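PDB 6LIR: TCR beta chain from Gallus gallus, which pairs with the TCR alpha chain to form the chicken alpha-beta T cell receptor, which probably recognises antigen presented by MHC molecules. Local coordinates for residues S6-K11 with A16-R21; F71-I76 with A84-A89; K135-V140 with Q190-P195. One frame throughout, in Å; residues are numbered along the deposited sequence.

Contact 1: residues S6-K11 with A16-R21; sequences SILVLK and ATLSCR
Leu8 is the first residue of 6-11 to reach across to 16-21, and CD2 does the touching. It lies 3.7 Å from CD2 of Leu18, the two side chains sliding past each other in opposite directions. The first torsion of Leu8 (chi1 -170°) sets CG opposite the backbone N, extending the isobutyl group over the gap. The same Leu8 CD2 approaches CB of Ala16 more loosely, at 4.3 Å. Two residues on, Leu10 straddles that methyl group with both branches: CD1 is 3.6 Å and CD2 3.7 Å from Ala16 CB. Ala16 CB thus meets both leucines from the 16-21 side, tightly at Leu10 and more loosely at Leu8, while Leu18 touches the same Leu8 methyl from another direction.

The strands run nearly antiparallel, at 165°, yet their axes come no closer than 9.8 Å. That spacing is too wide for backbone pairing and fits side chains meeting between layers. Strand 7-11 instead bonds through its backbone to strand 100-110, at Leu8 with Arg106 and Leu10 with Thr108, whereas 16-21 belongs to the three-stranded sheet beside 70-75. The contact thus joins the two sheets of the variable immunoglobulin domain near one margin of the sandwich, and Leu18 reaches on to Trp31 in the interior. Its chemistry is wholly aliphatic: methyl groups at van der Waals distance, whose cohesion depends on shape and on exclusion of water rather than on any directional bond.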
loop_
_atom_site.group_PDB
_atom_site.type_symbol
_atom_site.label_atom_id
_atom_site.label_comp_id
_atom_site.label_asym_id
_atom_site.label_seq_id
_atom_site.Cartn_x
_atom_site.Cartn_y
_atom_site.Cartn_z
ATOM N N SER B 6 -10.132 7.335 7.104
ATOM C CA SER B 6 -9.531 6.221 6.374
ATOM C C SER B 6 -10.224 5.991 5.032
ATOM O O SER B 6 -9.575 5.977 3.980
ATOM C CB SER B 6 -9.568 4.953 7.231
ATOM O OG SER B 6 -10.706 4.166 6.930
ATOM N N ILE B 7 -11.540 5.777 5.050
ATOM C CA ILE B 7 -12.290 5.386 3.861
ATOM C C ILE B 7 -13.606 6.149 3.830
ATOM O O ILE B 7 -14.268 6.313 4.863
ATOM C CB ILE B 7 -12.571 3.867 3.834
ATOM C CG1 ILE B 7 -11.273 3.061 3.786
ATOM C CG2 ILE B 7 -13.467 3.504 2.654
ATOM C CD1 ILE B 7 -11.498 1.566 3.749
ATOM N N LEU B 8 -13.989 6.611 2.640
ATOM C CA LEU B 8 -15.277 7.257 2.433
ATOM C C LEU B 8 -15.846 6.823 1.090
ATOM O O LEU B 8 -15.126 6.772 0.090
ATOM C CB LEU B 8 -15.145 8.782 2.480
ATOM C CG LEU B 8 -16.442 9.594 2.511
ATOM C CD1 LEU B 8 -17.191 9.374 3.816
ATOM C CD2 LEU B 8 -16.140 11.066 2.310
ATOM N N VAL B 9 -17.142 6.520 1.072
ATOM C CA VAL B 9 -17.849 6.154 -0.150
ATOM C C VAL B 9 -19.047 7.079 -0.302
ATOM O O VAL B 9 -19.862 7.203 0.619
ATOM C CB VAL B 9 -18.306 4.685 -0.144
ATOM C CG1 VAL B 9 -18.970 4.345 -1.468
ATOM C CG2 VAL B 9 -17.128 3.761 0.126
ATOM N N LEU B 10 -19.161 7.716 -1.464
ATOM C CA LEU B 10 -20.226 8.671 -1.719
ATOM C C LEU B 10 -21.064 8.227 -2.909
ATOM O O LEU B 10 -20.624 7.445 -3.756
ATOM C CB LEU B 10 -19.667 10.071 -2.000
ATOM C CG LEU B 10 -18.836 10.737 -0.910
ATOM C CD1 LEU B 10 -18.381 12.096 -1.392
ATOM C CD2 LEU B 10 -19.643 10.849 0.375
ATOM N N LYS B 11 -22.281 8.752 -2.961
ATOM C CA LYS B 11 -23.166 8.601 -4.104
ATOM C C LYS B 11 -23.065 9.830 -5.000
ATOM O O LYS B 11 -22.588 10.890 -4.588
ATOM C CB LYS B 11 -24.619 8.389 -3.663
ATOM C CG LYS B 11 -24.955 6.973 -3.195
ATOM C CD LYS B 11 -25.529 6.986 -1.784
ATOM C CE LYS B 11 -24.422 7.186 -0.780
ATOM N NZ LYS B 11 -24.828 7.179 0.664
ATOM N N ALA B 16 -20.061 16.340 0.666
ATOM C CA ALA B 16 -19.327 15.702 1.747
ATOM C C ALA B 16 -18.138 16.568 2.109
ATOM O O ALA B 16 -17.609 17.304 1.273
ATOM C CB ALA B 16 -18.860 14.294 1.366
ATOM N N THR B 17 -17.715 16.453 3.363
ATOM C CA THR B 17 -16.566 17.177 3.880
ATOM C C THR B 17 -15.534 16.181 4.385
ATOM O O THR B 17 -15.860 15.294 5.181
ATOM C CB THR B 17 -16.980 18.128 5.006
ATOM O OG1 THR B 17 -17.791 19.179 4.467
ATOM C CG2 THR B 17 -15.755 18.727 5.685
ATOM N N LEU B 18 -14.301 16.315 3.903
ATOM C CA LEU B 18 -13.163 15.632 4.497
ATOM C C LEU B 18 -12.426 16.642 5.359
ATOM O O LEU B 18 -12.058 17.725 4.886
ATOM C CB LEU B 18 -12.225 15.060 3.433
ATOM C CG LEU B 18 -12.702 13.886 2.576
ATOM C CD1 LEU B 18 -11.636 13.509 1.543
ATOM C CD2 LEU B 18 -13.053 12.696 3.446
ATOM N N SER B 19 -12.211 16.293 6.616
ATOM C CA SER B 19 -11.610 17.205 7.569
ATOM C C SER B 19 -10.287 16.637 8.048
ATOM O O SER B 19 -10.227 15.494 8.505
ATOM C CB SER B 19 -12.559 17.475 8.741
ATOM O OG SER B 19 -13.827 17.911 8.276
ATOM N N CYS B 20 -9.237 17.435 7.937
ATOM C CA CYS B 20 -7.910 17.050 8.385
ATOM C C CYS B 20 -7.564 17.762 9.683
ATOM O O CYS B 20 -7.836 18.956 9.842
ATOM C CB CYS B 20 -6.860 17.373 7.326
ATOM S SG CYS B 20 -5.166 17.093 7.857
ATOM N N ARG B 21 -6.971 17.020 10.610
ATOM C CA ARG B 21 -6.696 17.530 11.942
ATOM C C ARG B 21 -5.249 17.239 12.284
ATOM O O ARG B 21 -4.790 16.100 12.144
ATOM C CB ARG B 21 -7.624 16.912 12.994
ATOM C CG ARG B 21 -9.090 17.177 12.738
ATOM C CD ARG B 21 -9.985 16.163 13.436
ATOM N NE ARG B 21 -11.334 16.190 12.883
ATOM C CZ ARG B 21 -12.264 17.072 13.224
ATOM N NH1 ARG B 21 -12.003 18.004 14.133
ATOM N NH2 ARG B 21 -13.462 17.021 12.658
#

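Contact 2: residues F71-I76 with A84-A89; sequences FHLDII and AIYFCA
Leu73 lays its CD2 methyl against the ring of Tyr86, 3.6 Å from CD2 of the tyrosine and 3.9 Å from its CE2. The two side chains cross at about a right angle, and the methyl approaches the ring obliquely. With chi1 at -179°, CG of Leu73 stands anti to its backbone N, which carries the branch toward the tyrosine across a separation of 9.7 Å between the CA atoms of Leu73 and Tyr86. Ile75, from the same strand as Leu73, meets the far end of the ring, its side chain and that of Tyr86 coming from opposite directions, with its CD1 3.6 Å from the phenolic OH and 4.0 Å from CZ.

Strands 70-75 and 84-91 lie in different sheets, so this contact forms part of the core between the two layers of the variable domain; Leu33 and Ile43 of the second sheet also touch Tyr86. At its polar end the hydroxyl of Tyr86 bonds to the carbonyl oxygen of His82, four residues earlier, and to the OH of Tyr61. This is the tyrosine corner familiar from immunoglobulin variable domains. A phenylalanine in place of Tyr86 would probably leave the His82 carbonyl and the Tyr61 hydroxyl without this partner, letting the turn before strand 84-91 move more freely. Chemically, the tyrosine serves two purposes: its carbon ring packs with the apolar side chains of the layer, and its oxygen, buried among aliphatic groups, has hydrogen-bonding partners already in place.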
loop_
_atom_site.group_PDB
_atom_site.type_symbol
_atom_site.label_atom_id
_atom_site.label_comp_id
_atom_site.label_asym_id
_atom_site.label_seq_id
_atom_site.Cartn_x
_atom_site.Cartn_y
_atom_site.Cartn_z
ATOM N N PHE B 71 -8.491 21.649 8.856
ATOM C CA PHE B 71 -8.617 22.139 7.487
ATOM C C PHE B 71 -9.627 21.252 6.772
ATOM O O PHE B 71 -9.374 20.059 6.566
ATOM C CB PHE B 71 -7.264 22.118 6.775
ATOM C CG PHE B 71 -7.254 22.834 5.456
ATOM C CD1 PHE B 71 -8.108 23.897 5.218
ATOM C CD2 PHE B 71 -6.377 22.444 4.454
ATOM C CE1 PHE B 71 -8.090 24.561 4.001
ATOM C CE2 PHE B 71 -6.356 23.101 3.237
ATOM C CZ PHE B 71 -7.213 24.160 3.008
ATOM N N HIS B 72 -10.762 21.834 6.390
ATOM C CA HIS B 72 -11.841 21.091 5.757
ATOM C C HIS B 72 -11.721 21.142 4.243
ATOM O O HIS B 72 -11.445 22.196 3.665
ATOM C CB HIS B 72 -13.204 21.659 6.165
ATOM C CG HIS B 72 -13.463 21.626 7.636
ATOM N ND1 HIS B 72 -13.885 20.490 8.291
ATOM C CD2 HIS B 72 -13.373 22.594 8.579
ATOM C CE1 HIS B 72 -14.037 20.757 9.577
ATOM N NE2 HIS B 72 -13.733 22.026 9.778
ATOM N N LEU B 73 -11.970 20.002 3.603
ATOM C CA LEU B 73 -12.102 19.912 2.155
ATOM C C LEU B 73 -13.531 19.499 1.836
ATOM O O LEU B 73 -13.972 18.421 2.249
ATOM C CB LEU B 73 -11.103 18.916 1.560
ATOM C CG LEU B 73 -11.154 18.779 0.034
ATOM C CD1 LEU B 73 -10.629 20.036 -0.655
ATOM C CD2 LEU B 73 -10.389 17.544 -0.437
ATOM N N ASP B 74 -14.249 20.347 1.106
ATOM C CA ASP B 74 -15.649 20.107 0.784
ATOM C C ASP B 74 -15.755 19.571 -0.637
ATOM O O ASP B 74 -15.170 20.139 -1.565
ATOM C CB ASP B 74 -16.477 21.388 0.924
ATOM C CG ASP B 74 -16.572 21.873 2.359
ATOM O OD1 ASP B 74 -16.698 21.029 3.270
ATOM O OD2 ASP B 74 -16.521 23.102 2.575
ATOM N N ILE B 75 -16.501 18.482 -0.800
ATOM C CA ILE B 75 -16.719 17.852 -2.096
ATOM C C ILE B 75 -18.075 18.323 -2.610
ATOM O O ILE B 75 -19.120 17.977 -2.048
ATOM C CB ILE B 75 -16.666 16.322 -1.997
ATOM C CG1 ILE B 75 -15.300 15.857 -1.478
ATOM C CG2 ILE B 75 -17.010 15.692 -3.342
ATOM C CD1 ILE B 75 -14.326 15.452 -2.560
ATOM N N ILE B 76 -18.056 19.103 -3.683
ATOM C CA ILE B 76 -19.258 19.696 -4.261
ATOM C C ILE B 76 -19.794 18.789 -5.364
ATOM O O ILE B 76 -19.097 18.535 -6.353
ATOM C CB ILE B 76 -18.977 21.107 -4.801
ATOM C CG1 ILE B 76 -18.302 21.965 -3.729
ATOM C CG2 ILE B 76 -20.265 21.758 -5.277
ATOM C CD1 ILE B 76 -19.069 22.037 -2.424
ATOM N N ALA B 84 -10.626 8.996 -5.739
ATOM C CA ALA B 84 -9.196 9.232 -5.587
ATOM C C ALA B 84 -8.786 8.847 -4.171
ATOM O O ALA B 84 -9.624 8.525 -3.323
ATOM C CB ALA B 84 -8.822 10.684 -5.874
ATOM N N ILE B 85 -7.481 8.894 -3.927
ATOM C CA ILE B 85 -6.945 8.901 -2.574
ATOM C C ILE B 85 -6.543 10.332 -2.256
ATOM O O ILE B 85 -5.802 10.965 -3.020
ATOM C CB ILE B 85 -5.749 7.945 -2.426
ATOM C CG1 ILE B 85 -6.135 6.531 -2.862
ATOM C CG2 ILE B 85 -5.253 7.933 -0.984
ATOM C CD1 ILE B 85 -5.033 5.507 -2.659
ATOM N N TYR B 86 -7.041 10.850 -1.141
ATOM C CA TYR B 86 -6.839 12.239 -0.757
ATOM C C TYR B 86 -5.848 12.277 0.391
ATOM O O TYR B 86 -5.999 11.534 1.367
ATOM C CB TYR B 86 -8.157 12.901 -0.337
ATOM C CG TYR B 86 -9.129 13.138 -1.471
ATOM C CD1 TYR B 86 -9.840 12.086 -2.032
ATOM C CD2 TYR B 86 -9.338 14.414 -1.977
ATOM C CE1 TYR B 86 -10.728 12.295 -3.067
ATOM C CE2 TYR B 86 -10.229 14.634 -3.015
ATOM C CZ TYR B 86 -10.920 13.568 -3.555
ATOM O OH TYR B 86 -11.805 13.768 -4.590
ATOM N N PHE B 87 -4.840 13.133 0.276
ATOM C CA PHE B 87 -3.822 13.255 1.306
ATOM C C PHE B 87 -3.840 14.669 1.858
ATOM O O PHE B 87 -3.758 15.640 1.099
ATOM C CB PHE B 87 -2.429 12.924 0.751
ATOM C CG PHE B 87 -2.187 11.452 0.552
ATOM C CD1 PHE B 87 -1.863 10.640 1.629
ATOM C CD2 PHE B 87 -2.271 10.880 -0.710
ATOM C CE1 PHE B 87 -1.636 9.282 1.455
ATOM C CE2 PHE B 87 -2.042 9.520 -0.891
ATOM C CZ PHE B 87 -1.725 8.724 0.192
ATOM N N CYS B 88 -3.959 14.775 3.172
ATOM C CA CYS B 88 -3.739 16.025 3.875
ATOM C C CYS B 88 -2.285 16.117 4.303
ATOM O O CYS B 88 -1.666 15.110 4.660
ATOM C CB CYS B 88 -4.645 16.154 5.093
ATOM S SG CYS B 88 -4.134 17.497 6.167
ATOM N N ALA B 89 -1.739 17.326 4.255
ATOM C CA ALA B 89 -0.352 17.534 4.628
ATOM C C ALA B 89 -0.232 18.858 5.361
ATOM O O ALA B 89 -1.068 19.751 5.211
ATOM C CB ALA B 89 0.568 17.519 3.399
#

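Contact 3: residues K135-V140 with Q190-P195; sequences KKATLV and QEWFNP
Apolar contacts carry most of this interface, and they converge on Trp192. CB of Ala137 packs against the base of the tryptophan, 3.8 Å from both CB and CG, where the two backbones come near enough for their CA atoms to stand 6.5 Å apart. Farther out, CD2 of Leu139 reaches the six-membered part of the indole, 3.7 Å from CZ3 and 4.0 Å from CE3. Both methyl groups approach the ring obliquely. A chi1 of 167° places CG of Trp192 opposite its backbone N, which turns the indole off the short helix and along the strand, so that two alternate strand residues share one aromatic system.

Polar groups contribute proximity without bonding. At the exposed end of the contact, Lys135 O and Gln190 OE1 are two acceptors 4.2 Å apart, and the side chains of both residues merely shield one another.

Within 190-195 itself, the chain leaves the helix through an inverse gamma turn centred on Phe193, accompanied by a weak hydrogen bond from Asn194 N to Trp192 O. The CD1 corner of the Trp192 indole points at a face of the Phe193 ring, 3.9 Å above its plane and over its centre.

Among its neighbours, helix 189-192 links strand 178-188, which pairs with 136-146, to strand 198-207 of the opposing sheet, and the indole packs against residues of both 136-146 and the neighbouring helix and loop at that end of the constant-domain sandwich. Ile131 of helix 128-134 packs on both Ala137 and Trp192, and Pro126 on Trp192 and Leu139. The intervening strand residues serve the other face of the sheet, where Lys136 forms a salt bridge with Glu164 of the TCR alpha chain.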
loop_
_atom_site.group_PDB
_atom_site.type_symbol
_atom_site.label_atom_id
_atom_site.label_comp_id
_atom_site.label_asym_id
_atom_site.label_seq_id
_atom_site.Cartn_x
_atom_site.Cartn_y
_atom_site.Cartn_z
ATOM N N LYS B 135 8.330 -26.102 8.123
ATOM C CA LYS B 135 8.326 -25.652 9.520
ATOM C C LYS B 135 7.732 -24.250 9.653
ATOM O O LYS B 135 8.092 -23.487 10.551
ATOM C CB LYS B 135 9.724 -25.728 10.140
ATOM C CG LYS B 135 10.041 -27.119 10.698
ATOM C CD LYS B 135 11.395 -27.181 11.393
ATOM C CE LYS B 135 11.452 -26.260 12.605
ATOM N NZ LYS B 135 12.018 -26.948 13.805
ATOM N N LYS B 136 6.815 -23.904 8.750
ATOM C CA LYS B 136 6.095 -22.644 8.816
ATOM C C LYS B 136 4.636 -22.888 8.465
ATOM O O LYS B 136 4.303 -23.824 7.734
ATOM C CB LYS B 136 6.677 -21.592 7.855
ATOM C CG LYS B 136 8.157 -21.313 8.028
ATOM C CD LYS B 136 8.704 -20.530 6.845
ATOM C CE LYS B 136 10.223 -20.501 6.859
ATOM N NZ LYS B 136 10.772 -19.825 5.651
ATOM N N ALA B 137 3.768 -22.036 9.002
ATOM C CA ALA B 137 2.346 -22.051 8.695
ATOM C C ALA B 137 1.981 -20.754 7.993
ATOM O O ALA B 137 2.240 -19.667 8.520
ATOM C CB ALA B 137 1.500 -22.231 9.961
ATOM N N THR B 138 1.379 -20.860 6.815
ATOM C CA THR B 138 0.857 -19.688 6.130
ATOM C C THR B 138 -0.646 -19.636 6.360
ATOM O O THR B 138 -1.366 -20.578 6.011
ATOM C CB THR B 138 1.172 -19.722 4.634
ATOM O OG1 THR B 138 2.587 -19.834 4.435
ATOM C CG2 THR B 138 0.671 -18.449 3.958
ATOM N N LEU B 139 -1.111 -18.531 6.927
ATOM C CA LEU B 139 -2.527 -18.299 7.163
ATOM C C LEU B 139 -3.017 -17.334 6.097
ATOM O O LEU B 139 -2.512 -16.209 5.995
ATOM C CB LEU B 139 -2.772 -17.722 8.557
ATOM C CG LEU B 139 -2.128 -18.429 9.749
ATOM C CD1 LEU B 139 -2.453 -17.680 11.036
ATOM C CD2 LEU B 139 -2.604 -19.863 9.829
ATOM N N VAL B 140 -3.973 -17.776 5.291
ATOM C CA VAL B 140 -4.505 -16.955 4.216
ATOM C C VAL B 140 -5.877 -16.454 4.636
ATOM O O VAL B 140 -6.801 -17.244 4.865
ATOM C CB VAL B 140 -4.572 -17.737 2.899
ATOM C CG1 VAL B 140 -4.973 -16.814 1.764
ATOM C CG2 VAL B 140 -3.225 -18.389 2.615
ATOM N N GLN B 190 6.486 -23.219 15.498
ATOM C CA GLN B 190 6.399 -23.046 16.950
ATOM C C GLN B 190 5.298 -22.060 17.335
ATOM O O GLN B 190 4.564 -22.281 18.307
ATOM C CB GLN B 190 7.747 -22.623 17.541
ATOM C CG GLN B 190 8.590 -21.669 16.719
ATOM C CD GLN B 190 9.452 -22.405 15.707
ATOM O OE1 GLN B 190 8.980 -22.767 14.628
ATOM N NE2 GLN B 190 10.709 -22.661 16.062
ATOM N N GLU B 191 5.157 -20.968 16.576
ATOM C CA GLU B 191 4.131 -19.987 16.908
ATOM C C GLU B 191 2.749 -20.505 16.539
ATOM O O GLU B 191 1.766 -20.170 17.205
ATOM C CB GLU B 191 4.412 -18.657 16.200
ATOM C CG GLU B 191 3.424 -17.560 16.587
ATOM C CD GLU B 191 3.730 -16.186 15.990
ATOM O OE1 GLU B 191 4.651 -16.065 15.154
ATOM O OE2 GLU B 191 3.032 -15.215 16.363
ATOM N N TRP B 192 2.657 -21.338 15.500
ATOM C CA TRP B 192 1.361 -21.883 15.110
ATOM C C TRP B 192 0.878 -22.933 16.104
ATOM O O TRP B 192 -0.324 -23.031 16.374
ATOM C CB TRP B 192 1.423 -22.482 13.705
ATOM C CG TRP B 192 0.214 -23.319 13.392
ATOM C CD1 TRP B 192 0.175 -24.673 13.211
ATOM C CD2 TRP B 192 -1.136 -22.856 13.250
ATOM N NE1 TRP B 192 -1.114 -25.078 12.954
ATOM C CE2 TRP B 192 -1.937 -23.985 12.973
ATOM C CE3 TRP B 192 -1.742 -21.599 13.322
ATOM C CZ2 TRP B 192 -3.314 -23.891 12.772
ATOM C CZ3 TRP B 192 -3.112 -21.508 13.123
ATOM C CH2 TRP B 192 -3.881 -22.647 12.850
ATOM N N PHE B 193 1.792 -23.738 16.652
ATOM C CA PHE B 193 1.407 -24.846 17.530
ATOM C C PHE B 193 1.321 -24.349 18.974
ATOM O O PHE B 193 2.090 -24.725 19.859
ATOM C CB PHE B 193 2.387 -26.002 17.389
ATOM C CG PHE B 193 2.131 -26.862 16.190
ATOM C CD1 PHE B 193 0.890 -27.441 15.986
ATOM C CD2 PHE B 193 3.131 -27.086 15.259
ATOM C CE1 PHE B 193 0.649 -28.230 14.877
ATOM C CE2 PHE B 193 2.896 -27.872 14.150
ATOM C CZ PHE B 193 1.654 -28.444 13.957
ATOM N N ASN B 194 0.336 -23.483 19.190
ATOM C CA ASN B 194 -0.012 -22.934 20.490
ATOM C C ASN B 194 -1.504 -22.629 20.459
ATOM O O ASN B 194 -1.926 -21.663 19.808
ATOM C CB ASN B 194 0.812 -21.677 20.783
ATOM C CG ASN B 194 0.638 -21.166 22.207
ATOM O OD1 ASN B 194 -0.352 -21.462 22.879
ATOM N ND2 ASN B 194 1.605 -20.379 22.668
ATOM N N PRO B 195 -2.336 -23.421 21.142
ATOM C CA PRO B 195 -3.790 -23.205 21.064
ATOM C C PRO B 195 -4.268 -21.953 21.778
ATOM O O PRO B 195 -5.470 -21.664 21.740
ATOM C CB PRO B 195 -4.366 -24.470 21.719
ATOM C CG PRO B 195 -3.278 -24.964 22.618
ATOM C CD PRO B 195 -1.982 -24.602 21.949
#

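From the N terminus, contact 1 closes first, across a turn of four residues, and contact 2 follows with seven residues between its segments. Contact 3 spans 49 residues, most of them strand. The three follow in series; none encloses or crosses another. Contacts 1 and 2 belong to one variable-domain core, their centres 7 Å apart: strands 16-21 and 70-75 are sheet neighbours, and the Cys20 SG to Cys88 SG disulfide (2.0 Å) covalently joins a strand of each. Contact 3 lies in the constant domain, its centre about 38 Å from that of contact 1 and 42 Å from that of contact 2, so it consolidates a separate sandwich.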